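GTPase subunit of restriction endonuclease (Thermococcus gammatolerans, PDB 6P0F) probably recognises DNA through its N-terminal YTH-like domain, as part of the GTP-dependent McrBC restriction machinery that cleaves foreign, modified DNA. Local coordinates at residues C50-R55 and D113-G118; I103-V108 and N120-M125; G95-T100 and M125-K130; I8-G13 and V71-G76. All blocks are in the same frame, centred on the assembly; numbering follows the deposited sequence.

In the fold
The four contacts illustrate how chemistry follows position in a curled mixed beta sheet. Interactions 1 and 4 are buried, and interactions 2 and 3 only partly so. Interaction 4 pairs strands 5-11 and 70-76 in parallel through a ladder of backbone bonds, with apolar side chains packed on one face. Interaction 3 is an irregular antiparallel pairing of strands 91-102 and 123-127, helped by two bridging waters. Interaction 2 lies beyond the end of that pairing, nested within the same loop, and there the side chain of Arg-122 bonds back to the loop. Interaction 1 has no hydrogen bond between its two segments: rings of strand 49-55 meet rings of the loop 113-118. Trp-53 of interaction 1 reaches Phe-73 and Ile-10 of interaction 4.

Interaction 1. Residues C50-R55 and D113-G118; sequences CYFWGR and DFWRKG
An aromatic cluster closes the loop between strands 91-102 and 123-127 over strand 49-55 of the YTH-like domain. Phe-52, Trp-53, Phe-114 and Trp-115 make it up, and no hydrogen bond crosses between the two segments. Phe-52 and Phe-114 form a T-shaped pair, planes at 86°, in which the edge of Phe-52 meets the face of Phe-114; Phe-52 CZ stands 4.0 Å from Phe-114 CD2, toward the rim. The other face of the Phe-114 ring is occupied by Asp-113 CB, so this ring is sandwiched. Phe-52 is turned toward the loop by its first torsion, which sets CG between the backbone N and the carbonyl carbon (chi1 63°). Trp-115 reaches farther, its six-membered ring inclined to both Phe-52 and Trp-53. Phe-52 CE2 approaches Trp-115 CZ2 to 3.5 Å. Trp-115 NE1 is hydrogen-bonded to Thr-23 OG1 of helix 15-26, which helps to fix the ring's rotation and ties the loop to that helix. At the far end of the indole, Trp-115 CH2 lies 3.4 Å from Gly-54 N, where a beta carbon on Gly-54 would collide with the ring.

Interaction 2. Residues I103-V108 and N120-M125; sequences ISENDV and NFRFLM
Arg-122 sets CG between its backbone N and carbonyl carbon (chi1 69°), then runs extended from CG to NE, and this lays the chain along Ile-103 toward Glu-105. The result is a two-way grip on one residue. Ile-103 N donates to Arg-122 O at 2.9 Å, nearly straight, while Arg-122 NH1 returns a bond to Ile-103 O, also 2.9 Å. The second bond lies in the guanidinium plane, but the donor is tilted 31° from the plane of the carbonyl it meets. The aliphatic part of the arginine is used too: Val-108 CG1 rests 3.7 Å from Arg-122 CB.

Both faces of the guanidinium are occupied. Glu-105 CG lies over one, 3.6 Å from Arg-122 NE, and the ring of Phe-123 brings its CZ to the other. The carboxylate of Glu-105 does not form a salt bridge here: Glu-105 OE1 stays 4.1 Å from Arg-122 NH2 and well out of the guanidinium plane, its own plane 88° from it. The true salt bridge of NH1 is with Glu-102, just before the segment. Deeper in, Ile-103 CG1 packs against Leu-124 CD1 at 3.7 Å. Arg-122 and Phe-123 together face Arg-55, a classic beta bulge at the start of strand 123-127.

Arg-122 NH1 therefore serves a backbone carbonyl and a carboxylate at once, and the two acidic residues nearby probably stabilise its positive charge, the carboxylate of Glu-105 acting only at a distance while its CG packs on the guanidinium face.

Interaction 3. Residues G95-T100 and M125-K130; sequences GIICET and MFFKKK
The ring of Phe-127 lies against the backbone of strand 95-97, and each part of it finds a different neighbour there. Its CB and CG lie near Ile-96 O, and with CG anti to the carbonyl carbon (chi1 -59°) the ring is swung across the backbone of that strand. Phe-127 CD2 then comes within 3.3 Å of Ile-96 O, with Ile-96 N in plane at the ring edge. CE2 meets Gly-95 C at 3.8 Å, also at the edge, and a beta carbon on Gly-95 would clash with this same atom. Phe-127 CE2 is also the ring atom nearest Ile-97 CG1 (3.9 Å), with CZ, at the tip, a little farther off. Cutting Phe-127 back to an alanine is likely to open a gap beside Gly-95 and leave Ile-97 CG1 without its aromatic neighbour.

The backbones are joined by two bonds, Cys-98 N to Phe-126 O and the almost linear Phe-126 N to Glu-99 O (2.8 Å, 178°). Cys-98 and Glu-99 both face Phe-126, a classic beta bulge where strand 91-102 turns a corner. Beyond it direct bonding gives way to water: one molecule accepts from Lys-128 N at 2.7 Å and donates to Ile-96 O, and a second joins Ile-96 N to Lys-129 O. Ile-97 CD1 also packs on Met-125 CB, at 4.0 Å.

The contact sits between strands 49-55 and 70-76. Met-125 and Phe-127 bond to the former through their backbones and Gly-95 to the latter, while Cys-98 is joined by a disulfide to Cys-45 at the end of helix 39-45.

Interaction 4. Residues I8-G13 and V71-G76; sequences IGIGTG and VLFYVG
Ile-8, Ile-10 and Thr-12 are laced to Leu-72, Tyr-74 and Gly-76 by backbone hydrogen bonds, in the parallel pairing of strands 5-11 and 70-76 in the central sheet. Five cross it, the acceptors switching from strand to strand: Ile-8 N to Leu-72 O, Tyr-74 N to Ile-8 O, Ile-10 N to Tyr-74 O (2.7 Å, 173°), Gly-76 N to Ile-10 O and Thr-12 N to Gly-76 O. In the last, 2.8 Å long, the donor sits above the carbonyl plane. Weaker CA-H...O contacts fill in between, such as Gly-11 CA to Gly-76 O at 3.2 Å.

Apolar contacts gather on the face of Ile-8, Ile-10, Phe-73 and Val-75. Ile-8 CB lies 3.9 Å from Phe-73 CD1, and an extended chi2 (173°) carries Ile-8 CD1 out to Val-71 CG1 at 3.9 Å. That same Val-71 methyl covers one face of the Phe-73 ring. Replacing Ile-8 by an alanine is likely to open a gap beside Val-71 CG1, leaving CB alone against the Phe-73 ring. Farther along, Thr-12 CG2 touches Val-75 CG1 at 3.6 Å.

Helix 15-26 covers this face, with Phe-20 and Tyr-17 against Ile-10 and Val-75, while Tyr-74 packs on the other side against helix 138-145, its hydroxyl hydrogen-bonded to Asn-142.

Interaction 1. Residues C50-R55 and D113-G118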
# COMPACT_ATOMS: atom_id res chain seq x y z
N CYS A 50 -5.08 13.56 2.25
CA CYS A 50 -3.95 12.85 1.66
C CYS A 50 -3.91 11.41 2.16
O CYS A 50 -4.15 11.14 3.33
CB CYS A 50 -2.61 13.51 2.02
SG CYS A 50 -2.49 15.25 1.56
N TYR A 51 -3.57 10.50 1.25
CA TYR A 51 -3.45 9.09 1.57
C TYR A 51 -2.05 8.63 1.22
O TYR A 51 -1.58 8.87 0.12
CB TYR A 51 -4.45 8.25 0.77
CG TYR A 51 -5.88 8.61 1.06
CD1 TYR A 51 -6.53 8.10 2.17
CD2 TYR A 51 -6.57 9.48 0.24
CE1 TYR A 51 -7.82 8.45 2.48
CE2 TYR A 51 -7.89 9.84 0.53
CZ TYR A 51 -8.50 9.30 1.65
OH TYR A 51 -9.80 9.62 1.98
N PHE A 52 -1.38 7.95 2.14
CA PHE A 52 -0.02 7.54 1.84
C PHE A 52 0.40 6.39 2.75
O PHE A 52 -0.17 6.18 3.83
CB PHE A 52 0.96 8.73 1.97
CG PHE A 52 1.07 9.33 3.36
CD1 PHE A 52 0.12 10.23 3.83
CD2 PHE A 52 2.13 9.02 4.19
CE1 PHE A 52 0.24 10.77 5.10
CE2 PHE A 52 2.24 9.58 5.45
CZ PHE A 52 1.28 10.43 5.90
N TRP A 53 1.39 5.64 2.28
CA TRP A 53 1.97 4.51 2.98
C TRP A 53 3.48 4.66 2.90
O TRP A 53 4.00 5.42 2.10
CB TRP A 53 1.49 3.20 2.38
CG TRP A 53 1.93 2.00 3.17
CD1 TRP A 53 2.73 0.98 2.75
CD2 TRP A 53 1.63 1.73 4.55
NE1 TRP A 53 2.96 0.09 3.78
CE2 TRP A 53 2.26 0.52 4.89
CE3 TRP A 53 0.88 2.40 5.51
CZ2 TRP A 53 2.18 -0.03 6.18
CZ3 TRP A 53 0.78 1.83 6.78
CH2 TRP A 53 1.41 0.62 7.08
N GLY A 54 4.19 4.01 3.82
CA GLY A 54 5.63 4.17 3.87
C GLY A 54 6.29 2.83 4.15
O GLY A 54 5.72 1.96 4.80
N ARG A 55 7.52 2.70 3.65
CA ARG A 55 8.29 1.47 3.81
C ARG A 55 9.73 1.83 4.14
O ARG A 55 10.16 2.96 3.93
CB ARG A 55 8.27 0.61 2.55
CG ARG A 55 6.89 0.10 2.17
CD ARG A 55 6.96 -0.83 0.97
NE ARG A 55 7.74 -2.01 1.29
CZ ARG A 55 8.92 -2.28 0.75
NH1 ARG A 55 9.45 -1.45 -0.14
NH2 ARG A 55 9.56 -3.38 1.11
N ASP A 113 4.43 11.90 13.77
CA ASP A 113 3.13 12.55 13.95
C ASP A 113 1.98 11.58 13.64
O ASP A 113 0.89 11.70 14.21
CB ASP A 113 2.94 13.76 13.01
CG ASP A 113 3.88 14.96 13.28
OD1 ASP A 113 4.65 14.96 14.27
OD2 ASP A 113 3.81 15.93 12.46
N PHE A 114 2.21 10.65 12.70
CA PHE A 114 1.17 9.81 12.11
C PHE A 114 1.30 8.33 12.43
O PHE A 114 0.28 7.63 12.51
CB PHE A 114 1.22 9.90 10.58
CG PHE A 114 1.25 11.27 10.07
CD1 PHE A 114 0.12 12.06 10.15
CD2 PHE A 114 2.40 11.79 9.50
CE1 PHE A 114 0.14 13.33 9.68
CE2 PHE A 114 2.42 13.05 9.03
CZ PHE A 114 1.30 13.84 9.12
N TRP A 115 2.52 7.84 12.58
CA TRP A 115 2.80 6.43 12.62
C TRP A 115 3.58 6.07 13.87
O TRP A 115 4.52 6.77 14.25
CB TRP A 115 3.63 6.06 11.42
CG TRP A 115 2.90 6.06 10.12
CD1 TRP A 115 1.57 5.87 9.93
CD2 TRP A 115 3.49 6.23 8.84
NE1 TRP A 115 1.29 5.88 8.57
CE2 TRP A 115 2.45 6.13 7.89
CE3 TRP A 115 4.79 6.48 8.40
CZ2 TRP A 115 2.67 6.25 6.53
CZ3 TRP A 115 5.01 6.59 7.03
CH2 TRP A 115 3.96 6.48 6.13
N ARG A 116 3.21 4.95 14.49
CA ARG A 116 4.06 4.33 15.48
C ARG A 116 5.34 3.88 14.79
O ARG A 116 5.28 3.14 13.80
CB ARG A 116 3.36 3.14 16.11
CG ARG A 116 2.18 3.49 16.98
CD ARG A 116 1.57 2.19 17.48
NE ARG A 116 0.45 2.32 18.41
CZ ARG A 116 -0.72 2.86 18.11
NH1 ARG A 116 -0.95 3.37 16.91
NH2 ARG A 116 -1.68 2.90 19.03
N LYS A 117 6.49 4.33 15.29
CA LYS A 117 7.74 3.97 14.65
C LYS A 117 7.86 4.59 13.28
O LYS A 117 8.60 4.08 12.43
CB LYS A 117 7.86 2.45 14.50
CG LYS A 117 7.88 1.64 15.76
CD LYS A 117 9.32 1.46 16.19
CE LYS A 117 9.86 0.10 15.75
NZ LYS A 117 9.40 -1.04 16.64
N GLY A 118 7.17 5.71 13.06
CA GLY A 118 7.04 6.24 11.71
C GLY A 118 8.38 6.54 11.07
O GLY A 118 8.53 6.41 9.84

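Interaction 2. Residues I103-V108 and N120-M125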
# COMPACT_ATOMS: atom_id res chain seq x y z
N ILE A 103 11.92 10.25 1.87
CA ILE A 103 12.30 11.16 2.94
C ILE A 103 13.72 10.81 3.38
O ILE A 103 14.04 9.65 3.62
CB ILE A 103 11.33 11.07 4.13
CG1 ILE A 103 9.89 11.36 3.68
CG2 ILE A 103 11.76 12.03 5.24
CD1 ILE A 103 9.70 12.73 3.10
N SER A 104 14.57 11.82 3.48
CA SER A 104 15.94 11.57 3.91
C SER A 104 15.97 11.05 5.34
O SER A 104 15.17 11.44 6.19
CB SER A 104 16.76 12.85 3.81
OG SER A 104 16.88 13.46 5.08
N GLU A 105 16.94 10.17 5.62
CA GLU A 105 17.09 9.65 6.97
C GLU A 105 17.11 10.75 8.03
O GLU A 105 16.73 10.51 9.18
CB GLU A 105 18.39 8.85 7.10
CG GLU A 105 18.62 7.76 6.09
CD GLU A 105 19.90 6.97 6.38
OE1 GLU A 105 19.96 5.78 6.00
OE2 GLU A 105 20.84 7.55 6.99
N ASN A 106 17.58 11.94 7.67
CA ASN A 106 17.71 13.03 8.62
C ASN A 106 16.41 13.82 8.82
O ASN A 106 16.37 14.72 9.66
CB ASN A 106 18.80 14.02 8.15
CG ASN A 106 20.09 13.32 7.74
OD1 ASN A 106 20.51 13.38 6.58
ND2 ASN A 106 20.73 12.67 8.70
N ASP A 107 15.37 13.51 8.05
CA ASP A 107 14.17 14.33 8.00
C ASP A 107 12.92 13.55 8.39
O ASP A 107 11.80 14.01 8.11
CB ASP A 107 13.99 14.90 6.59
CG ASP A 107 14.92 16.07 6.31
OD1 ASP A 107 15.28 16.80 7.27
OD2 ASP A 107 15.29 16.26 5.12
N VAL A 108 13.07 12.41 9.06
CA VAL A 108 11.93 11.53 9.30
C VAL A 108 11.10 11.89 10.52
O VAL A 108 10.05 11.27 10.75
CB VAL A 108 12.42 10.07 9.44
CG1 VAL A 108 13.02 9.58 8.14
CG2 VAL A 108 13.47 9.92 10.58
N ASN A 120 10.97 5.04 10.79
CA ASN A 120 11.57 3.95 10.03
C ASN A 120 11.09 3.90 8.58
O ASN A 120 11.80 3.38 7.71
CB ASN A 120 11.23 2.60 10.68
CG ASN A 120 11.91 2.40 12.03
OD1 ASN A 120 12.80 3.16 12.42
ND2 ASN A 120 11.47 1.37 12.76
N PHE A 121 9.90 4.42 8.30
CA PHE A 121 9.19 4.11 7.05
C PHE A 121 9.27 5.28 6.07
O PHE A 121 8.25 5.84 5.62
CB PHE A 121 7.75 3.74 7.36
CG PHE A 121 7.61 2.66 8.39
CD1 PHE A 121 8.01 1.38 8.11
CD2 PHE A 121 7.10 2.94 9.64
CE1 PHE A 121 7.89 0.38 9.06
CE2 PHE A 121 7.00 1.95 10.60
CZ PHE A 121 7.38 0.66 10.30
N ARG A 122 10.50 5.62 5.69
CA ARG A 122 10.75 6.88 5.01
C ARG A 122 10.57 6.83 3.49
O ARG A 122 10.62 7.89 2.86
CB ARG A 122 12.17 7.35 5.34
CG ARG A 122 13.28 6.50 4.72
CD ARG A 122 14.64 6.89 5.31
NE ARG A 122 15.72 6.15 4.65
CZ ARG A 122 16.29 6.51 3.50
NH1 ARG A 122 15.90 7.62 2.88
NH2 ARG A 122 17.26 5.78 2.98
N PHE A 123 10.34 5.67 2.90
CA PHE A 123 10.02 5.60 1.47
C PHE A 123 8.50 5.65 1.33
O PHE A 123 7.80 4.66 1.56
CB PHE A 123 10.64 4.35 0.85
CG PHE A 123 12.15 4.43 0.78
CD1 PHE A 123 12.78 5.10 -0.26
CD2 PHE A 123 12.93 3.88 1.78
CE1 PHE A 123 14.17 5.20 -0.31
CE2 PHE A 123 14.31 3.98 1.74
CZ PHE A 123 14.93 4.64 0.69
N LEU A 124 8.00 6.82 0.93
CA LEU A 124 6.57 7.07 0.91
C LEU A 124 5.98 6.86 -0.47
O LEU A 124 6.59 7.20 -1.49
CB LEU A 124 6.26 8.51 1.36
CG LEU A 124 6.88 9.04 2.65
CD1 LEU A 124 6.36 10.46 2.91
CD2 LEU A 124 6.54 8.12 3.80
N MSE A 125 4.74 6.38 -0.48
CA MSE A 125 3.95 6.29 -1.72
C MSE A 125 2.63 7.01 -1.44
O MSE A 125 1.96 6.72 -0.44
CB MSE A 125 3.71 4.85 -2.13
CG MSE A 125 2.88 4.06 -1.12
SE MSE A 125 3.02 2.12 -1.50
CE MSE A 125 4.88 2.08 -1.36

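Interaction 3. Residues G95-T100 and M125-K130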
# COMPACT_ATOMS: atom_id res chain seq x y z
N GLY A 95 -4.94 0.24 -4.65
CA GLY A 95 -4.57 1.60 -4.93
C GLY A 95 -3.67 1.73 -6.13
O GLY A 95 -3.03 0.75 -6.54
N ILE A 96 -3.61 2.93 -6.72
CA ILE A 96 -2.64 3.26 -7.76
C ILE A 96 -1.83 4.45 -7.28
O ILE A 96 -2.39 5.41 -6.73
CB ILE A 96 -3.32 3.50 -9.13
CG1 ILE A 96 -2.24 3.70 -10.19
CG2 ILE A 96 -4.30 4.62 -9.07
CD1 ILE A 96 -2.75 3.49 -11.62
N ILE A 97 -0.50 4.37 -7.43
CA ILE A 97 0.40 5.34 -6.82
C ILE A 97 0.44 6.61 -7.66
O ILE A 97 0.69 6.59 -8.87
CB ILE A 97 1.82 4.76 -6.65
CG1 ILE A 97 1.79 3.53 -5.71
CG2 ILE A 97 2.75 5.83 -6.10
CD1 ILE A 97 3.13 2.85 -5.52
N CYS A 98 0.15 7.73 -7.01
CA CYS A 98 0.22 9.04 -7.65
C CYS A 98 1.65 9.58 -7.68
O CYS A 98 2.07 10.21 -8.66
CB CYS A 98 -0.70 9.99 -6.89
SG CYS A 98 -0.81 11.66 -7.56
N GLU A 99 2.38 9.39 -6.59
CA GLU A 99 3.73 9.92 -6.44
C GLU A 99 4.47 9.09 -5.41
O GLU A 99 3.87 8.51 -4.51
CB GLU A 99 3.76 11.37 -5.98
CG GLU A 99 4.03 12.40 -7.06
CD GLU A 99 5.42 12.25 -7.66
OE1 GLU A 99 6.12 11.26 -7.40
OE2 GLU A 99 5.80 13.12 -8.46
N THR A 100 5.78 9.09 -5.52
CA THR A 100 6.64 8.51 -4.49
C THR A 100 7.58 9.60 -4.02
O THR A 100 7.99 10.47 -4.79
CB THR A 100 7.44 7.30 -4.99
OG1 THR A 100 8.33 7.71 -6.03
CG2 THR A 100 6.53 6.20 -5.49
N MSE A 125 4.74 6.38 -0.48
CA MSE A 125 3.95 6.29 -1.72
C MSE A 125 2.63 7.01 -1.44
O MSE A 125 1.96 6.72 -0.44
CB MSE A 125 3.71 4.85 -2.13
CG MSE A 125 2.88 4.06 -1.12
SE MSE A 125 3.02 2.12 -1.50
CE MSE A 125 4.88 2.08 -1.36
N PHE A 126 2.24 7.93 -2.32
CA PHE A 126 0.99 8.67 -2.19
C PHE A 126 -0.06 8.11 -3.14
O PHE A 126 0.26 7.70 -4.25
CB PHE A 126 1.22 10.17 -2.47
CG PHE A 126 1.85 10.91 -1.33
CD1 PHE A 126 3.21 10.83 -1.11
CD2 PHE A 126 1.07 11.64 -0.43
CE1 PHE A 126 3.81 11.46 -0.02
CE2 PHE A 126 1.66 12.26 0.64
CZ PHE A 126 3.04 12.17 0.84
N PHE A 127 -1.32 8.10 -2.69
CA PHE A 127 -2.48 7.68 -3.47
C PHE A 127 -3.47 8.84 -3.57
O PHE A 127 -3.90 9.37 -2.55
CB PHE A 127 -3.18 6.48 -2.82
CG PHE A 127 -2.31 5.29 -2.66
CD1 PHE A 127 -1.53 5.13 -1.52
CD2 PHE A 127 -2.25 4.32 -3.64
CE1 PHE A 127 -0.72 4.04 -1.36
CE2 PHE A 127 -1.43 3.22 -3.49
CZ PHE A 127 -0.67 3.08 -2.34
N LYS A 128 -3.88 9.20 -4.79
CA LYS A 128 -4.76 10.36 -4.93
C LYS A 128 -6.16 10.05 -4.39
O LYS A 128 -6.75 10.87 -3.68
CB LYS A 128 -4.86 10.82 -6.37
CG LYS A 128 -5.72 12.07 -6.52
CD LYS A 128 -5.06 13.10 -7.37
CE LYS A 128 -4.79 12.57 -8.74
NZ LYS A 128 -4.69 13.69 -9.74
N LYS A 129 -6.71 8.89 -4.75
CA LYS A 129 -7.99 8.43 -4.20
C LYS A 129 -7.68 7.39 -3.14
O LYS A 129 -6.73 6.62 -3.28
CB LYS A 129 -8.90 7.85 -5.28
CG LYS A 129 -9.17 8.81 -6.46
CD LYS A 129 -10.12 9.95 -6.09
CE LYS A 129 -10.36 10.88 -7.28
NZ LYS A 129 -11.24 12.03 -6.94
N LYS A 130 -8.46 7.40 -2.04
CA LYS A 130 -8.43 6.34 -1.04
C LYS A 130 -8.36 5.01 -1.78
O LYS A 130 -9.19 4.77 -2.67
CB LYS A 130 -9.66 6.38 -0.12
CG LYS A 130 -9.63 5.40 1.00
CD LYS A 130 -10.95 5.39 1.79
CE LYS A 130 -10.98 4.25 2.79
NZ LYS A 130 -12.20 4.29 3.66
O HOH W 1 -5.79 4.77 -5.31
O HOH W 2 -3.53 7.81 -7.12

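Interaction 4. Residues I8-G13 and V71-G76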
# COMPACT_ATOMS: atom_id res chain seq x y z
N ILE A 8 1.13 -5.76 -0.52
CA ILE A 8 1.64 -5.39 0.80
C ILE A 8 0.69 -5.95 1.84
O ILE A 8 -0.50 -5.66 1.84
CB ILE A 8 1.82 -3.88 0.94
CG1 ILE A 8 2.91 -3.42 -0.03
CG2 ILE A 8 2.18 -3.51 2.39
CD1 ILE A 8 3.03 -1.88 -0.08
N GLY A 9 1.24 -6.78 2.76
CA GLY A 9 0.44 -7.46 3.73
C GLY A 9 0.44 -6.66 5.03
O GLY A 9 1.49 -6.40 5.59
N ILE A 10 -0.75 -6.28 5.46
CA ILE A 10 -0.95 -5.47 6.67
C ILE A 10 -1.51 -6.39 7.74
O ILE A 10 -2.65 -6.85 7.63
CB ILE A 10 -1.91 -4.30 6.41
CG1 ILE A 10 -1.46 -3.43 5.23
CG2 ILE A 10 -2.13 -3.48 7.72
CD1 ILE A 10 -0.15 -2.74 5.45
N GLY A 11 -0.73 -6.67 8.79
CA GLY A 11 -1.21 -7.60 9.80
C GLY A 11 -2.12 -6.94 10.82
O GLY A 11 -1.75 -5.93 11.43
N THR A 12 -3.32 -7.48 10.99
CA THR A 12 -4.23 -6.90 11.97
C THR A 12 -3.74 -7.17 13.39
O THR A 12 -2.99 -8.10 13.66
CB THR A 12 -5.64 -7.46 11.80
OG1 THR A 12 -5.60 -8.89 11.82
CG2 THR A 12 -6.22 -6.99 10.45
N GLY A 13 -4.19 -6.30 14.30
CA GLY A 13 -3.75 -6.41 15.68
C GLY A 13 -2.33 -5.98 15.94
O GLY A 13 -1.79 -6.28 17.00
N VAL A 71 -0.99 -1.23 -6.09
CA VAL A 71 -0.73 -1.92 -4.82
C VAL A 71 -2.01 -2.59 -4.36
O VAL A 71 -3.06 -1.94 -4.23
CB VAL A 71 -0.21 -0.95 -3.74
CG1 VAL A 71 -0.05 -1.73 -2.44
CG2 VAL A 71 1.11 -0.30 -4.14
N LEU A 72 -1.93 -3.90 -4.10
CA LEU A 72 -2.97 -4.63 -3.39
C LEU A 72 -2.53 -4.70 -1.93
O LEU A 72 -1.50 -5.30 -1.63
CB LEU A 72 -3.14 -6.05 -3.94
CG LEU A 72 -3.82 -6.10 -5.31
CD1 LEU A 72 -3.49 -7.45 -5.94
CD2 LEU A 72 -5.31 -5.87 -5.24
N PHE A 73 -3.26 -4.03 -1.06
CA PHE A 73 -3.05 -4.16 0.38
C PHE A 73 -3.90 -5.33 0.85
O PHE A 73 -5.13 -5.28 0.80
CB PHE A 73 -3.45 -2.88 1.12
CG PHE A 73 -2.54 -1.73 0.90
CD1 PHE A 73 -1.34 -1.61 1.57
CD2 PHE A 73 -2.92 -0.71 0.04
CE1 PHE A 73 -0.53 -0.50 1.37
CE2 PHE A 73 -2.11 0.41 -0.16
CZ PHE A 73 -0.92 0.51 0.51
N TYR A 74 -3.25 -6.40 1.29
CA TYR A 74 -3.92 -7.51 1.94
C TYR A 74 -3.99 -7.21 3.43
O TYR A 74 -2.99 -6.84 4.02
CB TYR A 74 -3.10 -8.79 1.73
CG TYR A 74 -3.17 -9.48 0.39
CD1 TYR A 74 -3.71 -8.86 -0.73
CD2 TYR A 74 -2.69 -10.76 0.25
CE1 TYR A 74 -3.77 -9.51 -1.95
CE2 TYR A 74 -2.74 -11.44 -0.96
CZ TYR A 74 -3.26 -10.80 -2.06
OH TYR A 74 -3.32 -11.47 -3.26
N VAL A 75 -5.17 -7.37 4.04
CA VAL A 75 -5.36 -7.05 5.45
C VAL A 75 -5.91 -8.28 6.16
O VAL A 75 -6.98 -8.79 5.80
CB VAL A 75 -6.30 -5.85 5.63
CG1 VAL A 75 -6.47 -5.52 7.12
CG2 VAL A 75 -5.78 -4.64 4.84
N GLY A 76 -5.20 -8.75 7.18
CA GLY A 76 -5.63 -9.95 7.87
C GLY A 76 -4.66 -10.29 8.98
O GLY A 76 -3.66 -9.60 9.18